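Local coordinates for protein cyclodipeptide synthase, BtCDPS (Bacillus thermoamylovorans, PDB 6ZTU) that probably acts as an aminoacyltransferase that joins two amino acids into a cyclodipeptide, as members of its family do with aminoacyl-tRNA substrates, at residues Lys69-Ala74 / Val174-Ala179; Lys138-Cys143 / Met169-Val174; Met146-Leu151 / Ile163-Asn168. All blocks are in the same frame, centred on the assembly; numbering follows the deposited sequence.

Interaction 1 (Lys69-Ala74 / Val174-Ala179); sequences KNLLEA and VKYVLA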
loop_
_atom_site.group_PDB
_atom_site.type_symbol
_atom_site.label_atom_id
_atom_site.label_comp_id
_atom_site.label_asym_id
_atom_site.label_seq_id
_atom_site.Cartn_x
_atom_site.Cartn_y
_atom_site.Cartn_z
ATOM N N LYS A 69 -5.480 1.889 -12.858
ATOM C CA LYS A 69 -5.798 2.652 -14.066
ATOM C C LYS A 69 -6.579 3.924 -13.742
ATOM O O LYS A 69 -6.450 4.925 -14.457
ATOM C CB LYS A 69 -6.568 1.776 -15.061
ATOM C CG LYS A 69 -8.025 1.527 -14.734
ATOM C CD LYS A 69 -8.654 0.582 -15.762
ATOM C CE LYS A 69 -10.108 0.943 -16.058
ATOM N NZ LYS A 69 -10.751 1.771 -14.987
ATOM N N ASN A 70 -7.365 3.916 -12.659
ATOM C CA ASN A 70 -8.141 5.099 -12.285
ATOM C C ASN A 70 -7.248 6.291 -12.004
ATOM O O ASN A 70 -7.644 7.438 -12.260
ATOM C CB ASN A 70 -9.004 4.817 -11.054
ATOM C CG ASN A 70 -10.092 3.821 -11.330
ATOM O OD1 ASN A 70 -9.857 2.817 -12.006
ATOM N ND2 ASN A 70 -11.294 4.080 -10.819
ATOM N N LEU A 71 -6.052 6.044 -11.459
ATOM C CA LEU A 71 -5.131 7.132 -11.163
ATOM C C LEU A 71 -4.704 7.832 -12.443
ATOM O O LEU A 71 -4.554 9.058 -12.472
ATOM C CB LEU A 71 -3.908 6.602 -10.408
ATOM C CG LEU A 71 -4.171 5.862 -9.091
ATOM C CD1 LEU A 71 -2.852 5.419 -8.498
ATOM C CD2 LEU A 71 -4.941 6.735 -8.096
ATOM N N LEU A 72 -4.516 7.067 -13.518
ATOM C CA LEU A 72 -4.168 7.665 -14.802
ATOM C C LEU A 72 -5.395 8.256 -15.492
ATOM O O LEU A 72 -5.333 9.372 -16.016
ATOM C CB LEU A 72 -3.479 6.622 -15.687
ATOM C CG LEU A 72 -2.215 5.948 -15.125
ATOM C CD1 LEU A 72 -1.707 4.856 -16.066
ATOM C CD2 LEU A 72 -1.110 6.955 -14.834
ATOM N N GLU A 73 -6.526 7.544 -15.466
ATOM C CA GLU A 73 -7.748 8.052 -16.083
ATOM C C GLU A 73 -8.161 9.390 -15.487
ATOM O O GLU A 73 -8.743 10.234 -16.180
ATOM C CB GLU A 73 -8.875 7.035 -15.927
ATOM C CG GLU A 73 -8.640 5.759 -16.713
ATOM C CD GLU A 73 -9.722 4.746 -16.495
ATOM O OE1 GLU A 73 -10.324 4.725 -15.402
ATOM O OE2 GLU A 73 -9.983 3.961 -17.425
ATOM N N ALA A 74 -7.885 9.600 -14.198
ATOM C CA ALA A 74 -8.234 10.876 -13.582
ATOM C C ALA A 74 -7.286 11.986 -14.017
ATOM O O ALA A 74 -7.686 13.154 -14.065
ATOM C CB ALA A 74 -8.238 10.740 -12.058
ATOM N N VAL A 174 -10.590 7.660 -6.000
ATOM C CA VAL A 174 -10.787 7.086 -4.667
ATOM C C VAL A 174 -11.174 5.612 -4.763
ATOM O O VAL A 174 -11.067 4.876 -3.771
ATOM C CB VAL A 174 -11.809 7.911 -3.852
ATOM C CG1 VAL A 174 -13.237 7.528 -4.199
ATOM C CG2 VAL A 174 -11.556 7.762 -2.333
ATOM N N LYS A 175 -11.597 5.142 -5.940
ATOM C CA LYS A 175 -11.823 3.711 -6.098
ATOM C C LYS A 175 -10.544 2.924 -5.847
ATOM O O LYS A 175 -10.595 1.800 -5.326
ATOM C CB LYS A 175 -12.391 3.427 -7.490
ATOM C CG LYS A 175 -13.817 3.933 -7.635
ATOM C CD LYS A 175 -14.293 3.883 -9.072
ATOM C CE LYS A 175 -15.660 4.532 -9.187
ATOM N NZ LYS A 175 -16.584 3.966 -8.163
ATOM N N TYR A 176 -9.396 3.495 -6.218
ATOM C CA TYR A 176 -8.101 2.906 -5.892
ATOM C C TYR A 176 -7.893 2.837 -4.381
ATOM O O TYR A 176 -7.486 1.801 -3.835
ATOM C CB TYR A 176 -7.000 3.734 -6.557
ATOM C CG TYR A 176 -5.591 3.293 -6.251
ATOM C CD1 TYR A 176 -4.950 2.349 -7.037
ATOM C CD2 TYR A 176 -4.891 3.843 -5.192
ATOM C CE1 TYR A 176 -3.664 1.938 -6.753
ATOM C CE2 TYR A 176 -3.612 3.441 -4.907
ATOM C CZ TYR A 176 -3.003 2.489 -5.691
ATOM O OH TYR A 176 -1.719 2.097 -5.409
ATOM N N VAL A 177 -8.137 3.953 -3.700
ATOM C CA VAL A 177 -7.971 4.023 -2.245
ATOM C C VAL A 177 -8.827 2.966 -1.562
ATOM O O VAL A 177 -8.361 2.223 -0.684
ATOM C CB VAL A 177 -8.327 5.436 -1.748
ATOM C CG1 VAL A 177 -8.342 5.486 -0.219
ATOM C CG2 VAL A 177 -7.339 6.452 -2.285
ATOM N N LEU A 178 -10.105 2.889 -1.944
ATOM C CA LEU A 178 -11.003 1.968 -1.262
ATOM C C LEU A 178 -10.596 0.520 -1.502
ATOM O O LEU A 178 -10.729 -0.314 -0.599
ATOM C CB LEU A 178 -12.449 2.210 -1.703
ATOM C CG LEU A 178 -12.956 3.641 -1.452
ATOM C CD1 LEU A 178 -14.401 3.818 -1.924
ATOM C CD2 LEU A 178 -12.820 4.045 0.016
ATOM N N ALA A 179 -10.082 0.205 -2.702
ATOM C CA ALA A 179 -9.669 -1.159 -3.010
ATOM C C ALA A 179 -8.398 -1.574 -2.270
ATOM O O ALA A 179 -8.229 -2.767 -1.978
ATOM C CB ALA A 179 -9.454 -1.315 -4.522
#
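Leu71 lies over one face of the Tyr176 ring, and the tyrosine is the side chain to follow outward. Its CB sits 4.0 Å from Leu71 CD2. At CG both CD2 and CG of the leucine are near, and Tyr176 CD2 lies 4.1 Å from Leu71 CD2. Further out the leucine's other methyl takes over: Tyr176 CD1 and CE1 are each 4.0 Å from Leu71 CD1, and the ring carbons CE2 and CZ have the same methyl as their neighbour. Tyr176 OH, at the tip, runs on past the leucine, 4.7 Å from Leu71 CD1. Leu71 CD1 is therefore placed almost exactly over the middle of the ring, 3.9 Å from the centroid and 5° off the normal, a CH-pi contact. Tyr176 CG stands anti to the backbone N (chi1 177°), which carries the ring out from the helix, and chi2 of 89° turns its face to Leu71. Phe113 meets the same ring edge-to-face and Pro35 touches it too.

Beside this pair, Asn70 ND2 lies 3.5 Å from Lys175 CD, an amide nitrogen against the aliphatic stem of the lysine. That amide is engaged by the neighbouring turn: ND2 donates to the carbonyl O of His172. The 174-179 helix kinks at this point, the amides of Lys175 and Tyr176 having dropped out of the regular helical bonding. On the other helix Lys69 NZ and Glu73 OE1 form a 3.0 Å salt bridge, and Glu73 also accepts from His172 NE2.

The tyrosine is also in the hexanediol pocket, its side chain about 4 Å from the bound (2S)-hexane-1,2-diol. Helix 68-74 thus backs a pocket-lining residue in the Rossmann-like fold that cyclodipeptide synthases share with class I aminoacyl-tRNA synthetases.

Interaction 2 (Lys138-Cys143 / Met169-Val174); sequences KFRKSC and MLFHAV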
loop_
_atom_site.group_PDB
_atom_site.type_symbol
_atom_site.label_atom_id
_atom_site.label_comp_id
_atom_site.label_asym_id
_atom_site.label_seq_id
_atom_site.Cartn_x
_atom_site.Cartn_y
_atom_site.Cartn_z
ATOM N N LYS A 138 -17.084 12.068 7.657
ATOM C CA LYS A 138 -15.724 12.244 8.161
ATOM C C LYS A 138 -14.781 11.216 7.550
ATOM O O LYS A 138 -13.669 11.553 7.127
ATOM C CB LYS A 138 -15.725 12.134 9.688
ATOM C CG LYS A 138 -14.390 12.376 10.369
ATOM C CD LYS A 138 -14.536 12.063 11.861
ATOM C CE LYS A 138 -13.203 12.027 12.576
ATOM N NZ LYS A 138 -12.647 13.395 12.786
ATOM N N PHE A 139 -15.219 9.965 7.474
ATOM C CA PHE A 139 -14.403 8.938 6.836
ATOM C C PHE A 139 -14.278 9.191 5.333
ATOM O O PHE A 139 -13.188 9.055 4.758
ATOM C CB PHE A 139 -15.022 7.568 7.106
ATOM C CG PHE A 139 -14.204 6.427 6.598
ATOM C CD1 PHE A 139 -12.994 6.095 7.202
ATOM C CD2 PHE A 139 -14.648 5.676 5.513
ATOM C CE1 PHE A 139 -12.240 5.028 6.734
ATOM C CE2 PHE A 139 -13.885 4.598 5.041
ATOM C CZ PHE A 139 -12.689 4.286 5.655
ATOM N N ARG A 140 -15.388 9.573 4.702
ATOM C CA ARG A 140 -15.369 9.920 3.280
ATOM C C ARG A 140 -14.349 11.013 3.013
ATOM O O ARG A 140 -13.556 10.923 2.060
ATOM C CB ARG A 140 -16.780 10.352 2.861
ATOM C CG ARG A 140 -17.047 10.557 1.368
ATOM C CD ARG A 140 -18.489 11.034 1.232
ATOM N NE ARG A 140 -18.942 11.282 -0.129
ATOM C CZ ARG A 140 -19.515 10.364 -0.903
ATOM N NH1 ARG A 140 -19.683 9.126 -0.460
ATOM N NH2 ARG A 140 -19.911 10.683 -2.124
ATOM N N LYS A 141 -14.333 12.053 3.849
ATOM C CA LYS A 141 -13.390 13.147 3.672
ATOM C C LYS A 141 -11.947 12.655 3.734
ATOM O O LYS A 141 -11.112 13.063 2.920
ATOM C CB LYS A 141 -13.658 14.221 4.732
ATOM C CG LYS A 141 -12.873 15.503 4.579
ATOM C CD LYS A 141 -13.354 16.544 5.615
ATOM C CE LYS A 141 -12.563 17.857 5.519
ATOM N NZ LYS A 141 -11.132 17.708 5.902
ATOM N N SER A 142 -11.635 11.764 4.685
ATOM C CA SER A 142 -10.271 11.239 4.790
ATOM C C SER A 142 -9.902 10.384 3.585
ATOM O O SER A 142 -8.757 10.428 3.112
ATOM C CB SER A 142 -10.129 10.408 6.065
ATOM O OG SER A 142 -9.958 11.256 7.177
ATOM N N CYS A 143 -10.842 9.575 3.106
ATOM C CA CYS A 143 -10.560 8.773 1.917
ATOM C C CYS A 143 -10.313 9.658 0.705
ATOM O O CYS A 143 -9.408 9.390 -0.085
ATOM C CB CYS A 143 -11.703 7.804 1.623
ATOM S SG CYS A 143 -11.895 6.482 2.857
ATOM N N MET A 169 -12.360 13.959 -10.517
ATOM C CA MET A 169 -11.079 13.271 -10.459
ATOM C C MET A 169 -10.925 12.534 -9.133
ATOM O O MET A 169 -10.541 11.359 -9.105
ATOM C CB MET A 169 -9.937 14.269 -10.659
ATOM C CG MET A 169 -9.761 14.736 -12.109
ATOM S SD MET A 169 -8.675 16.177 -12.238
ATOM C CE MET A 169 -7.104 15.521 -11.664
ATOM N N LEU A 170 -11.229 13.216 -8.023
ATOM C CA LEU A 170 -11.078 12.612 -6.699
ATOM C C LEU A 170 -11.956 11.381 -6.541
ATOM O O LEU A 170 -11.525 10.368 -5.971
ATOM C CB LEU A 170 -11.428 13.627 -5.610
ATOM C CG LEU A 170 -10.486 14.810 -5.421
ATOM C CD1 LEU A 170 -11.042 15.771 -4.367
ATOM C CD2 LEU A 170 -9.101 14.339 -5.039
ATOM N N PHE A 171 -13.201 11.458 -7.005
ATOM C CA PHE A 171 -14.112 10.335 -6.820
ATOM C C PHE A 171 -13.762 9.178 -7.741
ATOM O O PHE A 171 -14.038 8.023 -7.404
ATOM C CB PHE A 171 -15.560 10.782 -7.018
ATOM C CG PHE A 171 -16.196 11.326 -5.765
ATOM C CD1 PHE A 171 -16.866 10.481 -4.897
ATOM C CD2 PHE A 171 -16.097 12.673 -5.440
ATOM C CE1 PHE A 171 -17.436 10.963 -3.743
ATOM C CE2 PHE A 171 -16.674 13.170 -4.279
ATOM C CZ PHE A 171 -17.347 12.314 -3.428
ATOM N N HIS A 172 -13.147 9.455 -8.895
ATOM C CA HIS A 172 -12.694 8.361 -9.746
ATOM C C HIS A 172 -11.487 7.660 -9.135
ATOM O O HIS A 172 -11.448 6.425 -9.054
ATOM C CB HIS A 172 -12.363 8.871 -11.147
ATOM C CG HIS A 172 -12.187 7.776 -12.159
ATOM N ND1 HIS A 172 -13.198 6.907 -12.495
ATOM C CD2 HIS A 172 -11.116 7.416 -12.904
ATOM C CE1 HIS A 172 -12.761 6.057 -13.408
ATOM N NE2 HIS A 172 -11.501 6.347 -13.676
ATOM N N ALA A 173 -10.492 8.438 -8.692
ATOM C CA ALA A 173 -9.290 7.866 -8.098
ATOM C C ALA A 173 -9.530 7.264 -6.712
ATOM O O ALA A 173 -8.726 6.437 -6.271
ATOM C CB ALA A 173 -8.198 8.922 -8.006
ATOM N N VAL A 174 -10.590 7.660 -6.000
ATOM C CA VAL A 174 -10.787 7.086 -4.667
ATOM C C VAL A 174 -11.174 5.612 -4.763
ATOM O O VAL A 174 -11.067 4.876 -3.771
ATOM C CB VAL A 174 -11.809 7.911 -3.852
ATOM C CG1 VAL A 174 -13.237 7.528 -4.199
ATOM C CG2 VAL A 174 -11.556 7.762 -2.333
#
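Arg140 meets Phe171 because its CG stands anti to the backbone N (chi1 -171°) and the chain then runs fully extended to NE, carrying the guanidinium away from its own helix. Phe171 reaches out to meet it, and the two side chains cross at about a right angle. The guanidinium comes to the rim of the ring, with its NE in the ring plane and NH2 near it, while Phe171 CE1 lies over a face of the guanidinium. The two planes are 51° apart: the edge of the phenyl ring is set against a face of the guanidinium, and the pair is not a flat stack. The 3.0 Å separation of Arg140 NH2 and Phe171 CE1 is very short, and since Arg140 was modelled in two positions, of which this is one, its exact value is doubtful. In this conformer Arg140 NH1 donates to the carbonyl O of Phe133.

The two helices, 137-157 and 167-191, follow one another in the chain and belong to the helical part of the synthase fold. Helix 120-135 packs against both through Phe133, which touches Cys143, Phe171 and Val174.

Further in, Val174 CG2 packs on the backbone of Cys143, 3.5 Å from its carbonyl O, and makes an apolar contact with Cys143 CB at 4.0 Å. The sulfur heads elsewhere, SG lying 3.5 Å above the plane of the Phe139 ring and offset toward its rim. An alanine in place of Phe171 would probably leave one face of the Arg140 guanidinium without its aromatic neighbour and open a gap beside Phe133 and Leu144. Ser147 OG, one turn beyond Cys143, is hydrogen-bonded to the carbonyl O of Leu170.

Interaction 3 (Met146-Leu151 / Ile163-Asn168); sequences MSHDAL and IEITDN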
loop_
_atom_site.group_PDB
_atom_site.type_symbol
_atom_site.label_atom_id
_atom_site.label_comp_id
_atom_site.label_asym_id
_atom_site.label_seq_id
_atom_site.Cartn_x
_atom_site.Cartn_y
_atom_site.Cartn_z
ATOM N N MET A 146 -6.862 10.933 0.828
ATOM C CA MET A 146 -5.913 9.956 0.300
ATOM C C MET A 146 -5.927 9.969 -1.220
ATOM O O MET A 146 -4.884 9.808 -1.864
ATOM C CB MET A 146 -6.244 8.548 0.804
ATOM C CG MET A 146 -5.766 8.262 2.195
ATOM S SD MET A 146 -5.955 6.504 2.603
ATOM C CE MET A 146 -4.644 5.787 1.622
ATOM N N SER A 147 -7.113 10.135 -1.803
ATOM C CA SER A 147 -7.237 10.217 -3.257
ATOM C C SER A 147 -6.512 11.448 -3.787
ATOM O O SER A 147 -5.773 11.380 -4.776
ATOM C CB SER A 147 -8.720 10.254 -3.636
ATOM O OG SER A 147 -8.871 10.358 -5.043
ATOM N N HIS A 148 -6.712 12.583 -3.126
ATOM C CA HIS A 148 -6.019 13.807 -3.514
ATOM C C HIS A 148 -4.509 13.623 -3.458
ATOM O O HIS A 148 -3.790 14.044 -4.370
ATOM C CB HIS A 148 -6.469 14.953 -2.606
ATOM C CG HIS A 148 -6.086 16.309 -3.112
ATOM N ND1 HIS A 148 -4.800 16.800 -3.021
ATOM C CD2 HIS A 148 -6.814 17.269 -3.728
ATOM C CE1 HIS A 148 -4.754 18.007 -3.556
ATOM N NE2 HIS A 148 -5.963 18.317 -3.990
ATOM N N ASP A 149 -4.009 12.998 -2.385
ATOM C CA ASP A 149 -2.578 12.731 -2.265
ATOM C C ASP A 149 -2.080 11.900 -3.436
ATOM O O ASP A 149 -1.021 12.180 -4.014
ATOM C CB ASP A 149 -2.278 11.981 -0.966
ATOM C CG ASP A 149 -2.475 12.823 0.272
ATOM O OD1 ASP A 149 -2.658 14.057 0.168
ATOM O OD2 ASP A 149 -2.455 12.216 1.367
ATOM N N ALA A 150 -2.820 10.838 -3.771
ATOM C CA ALA A 150 -2.419 9.953 -4.858
ATOM C C ALA A 150 -2.370 10.695 -6.188
ATOM O O ALA A 150 -1.460 10.473 -6.992
ATOM C CB ALA A 150 -3.379 8.760 -4.948
ATOM N N LEU A 151 -3.337 11.580 -6.437
ATOM C CA LEU A 151 -3.373 12.294 -7.715
ATOM C C LEU A 151 -2.339 13.406 -7.752
ATOM O O LEU A 151 -1.672 13.603 -8.773
ATOM C CB LEU A 151 -4.768 12.867 -7.974
ATOM C CG LEU A 151 -5.878 11.853 -8.265
ATOM C CD1 LEU A 151 -7.206 12.550 -8.468
ATOM C CD2 LEU A 151 -5.537 10.979 -9.478
ATOM N N ILE A 163 -2.511 20.921 -13.411
ATOM C CA ILE A 163 -3.891 20.459 -13.502
ATOM C C ILE A 163 -4.634 20.780 -12.217
ATOM O O ILE A 163 -4.132 20.539 -11.114
ATOM C CB ILE A 163 -3.935 18.954 -13.809
ATOM C CG1 ILE A 163 -3.204 18.678 -15.121
ATOM C CG2 ILE A 163 -5.367 18.456 -13.890
ATOM C CD1 ILE A 163 -3.727 19.510 -16.282
ATOM N N GLU A 164 -5.826 21.352 -12.360
ATOM C CA GLU A 164 -6.769 21.423 -11.257
ATOM C C GLU A 164 -7.252 20.017 -10.919
ATOM O O GLU A 164 -7.625 19.254 -11.814
ATOM C CB GLU A 164 -7.957 22.309 -11.636
ATOM C CG GLU A 164 -8.870 22.655 -10.479
ATOM C CD GLU A 164 -9.847 23.771 -10.818
ATOM O OE1 GLU A 164 -9.399 24.820 -11.338
ATOM O OE2 GLU A 164 -11.060 23.599 -10.560
ATOM N N ILE A 165 -7.237 19.666 -9.637
ATOM C CA ILE A 165 -7.773 18.382 -9.187
ATOM C C ILE A 165 -9.236 18.596 -8.818
ATOM O O ILE A 165 -9.550 19.237 -7.813
ATOM C CB ILE A 165 -6.972 17.806 -8.014
ATOM C CG1 ILE A 165 -5.539 17.528 -8.442
ATOM C CG2 ILE A 165 -7.618 16.522 -7.526
ATOM C CD1 ILE A 165 -4.672 16.981 -7.338
ATOM N N THR A 166 -10.132 18.060 -9.635
ATOM C CA THR A 166 -11.562 18.252 -9.471
ATOM C C THR A 166 -12.154 17.167 -8.576
ATOM O O THR A 166 -11.504 16.175 -8.238
ATOM C CB THR A 166 -12.262 18.239 -10.832
ATOM O OG1 THR A 166 -12.309 16.896 -11.335
ATOM C CG2 THR A 166 -11.507 19.115 -11.832
ATOM N N ASP A 167 -13.417 17.366 -8.199
ATOM C CA ASP A 167 -14.129 16.343 -7.447
ATOM C C ASP A 167 -14.298 15.080 -8.271
ATOM O O ASP A 167 -14.140 13.968 -7.752
ATOM C CB ASP A 167 -15.492 16.860 -7.007
ATOM C CG ASP A 167 -15.403 17.807 -5.844
ATOM O OD1 ASP A 167 -14.301 18.340 -5.575
ATOM O OD2 ASP A 167 -16.443 18.008 -5.187
ATOM N N ASN A 168 -14.636 15.226 -9.555
ATOM C CA ASN A 168 -14.800 14.048 -10.397
ATOM C C ASN A 168 -13.500 13.266 -10.513
ATOM O O ASN A 168 -13.523 12.032 -10.573
ATOM C CB ASN A 168 -15.327 14.448 -11.775
ATOM C CG ASN A 168 -16.830 14.258 -11.894
ATOM O OD1 ASN A 168 -17.618 15.096 -11.442
ATOM N ND2 ASN A 168 -17.236 13.143 -12.489
#
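Ile165 carries this contact alone on its side, offering its CD1 and CG2 methyls to the ring of His148 and the branch of Leu151. The first kind of interaction is CH-pi. Ile165 CD1 sits over one face of the imidazole, 4.0 Å from the centroid and 19° off the normal, displaced toward the rim at the CE1 and NE2 side. The nearest approach is Ile165 CD1 to His148 NE2, at 3.8 Å. With His148 CG anti to the backbone N (chi1 -166°), the ring is swung from its helix far enough to lie beneath that methyl. The other methyl, Ile165 CG2, comes to the CD2 corner of the same ring, so both branches of the isoleucine lie on one face of it.

The second kind is aliphatic: Ile165 CG2 is 4.1 Å from Leu151 CD1, one turn along from the histidine, and Ile165 CD1 also comes near Leu151 CB. The isoleucine thus fits between a ring and a branched chain on the same helical face, with Leu170 touching both it and His148.

A polar bond serves the backbone next door: Thr166 is the N-cap of helix 167-191, its OG1 accepting from the N of Met169.

Both pairs across the contact are thus carbon against carbon or ring face. The link between helix 137-157 and the loop leading into helix 167-191 rests on shape and dispersion; a positive charge on His148 would probably weaken the CH-pi part while leaving the methyl packing in place.

How the interactions relate
Following the chain from the N terminus, helix 68-74 comes first; its partner lies a hundred residues on, in helix 167-191, so interaction 1 closes the longest loop. Helix 137-157 follows and supplies 138-143 to interaction 2 and 146-151 to interaction 3. Their partners come in reverse order: 163-168 leads into helix 167-191, and 169-174 lies just beyond. Interaction 3 thus sits within the loop of interaction 2, which sits within that of interaction 1, and none cross. Val174 belongs to both 1 and 2. Together they bind helices 68-74 and 137-157 to helix 167-191, with Ala74 meeting Leu151 between the first two.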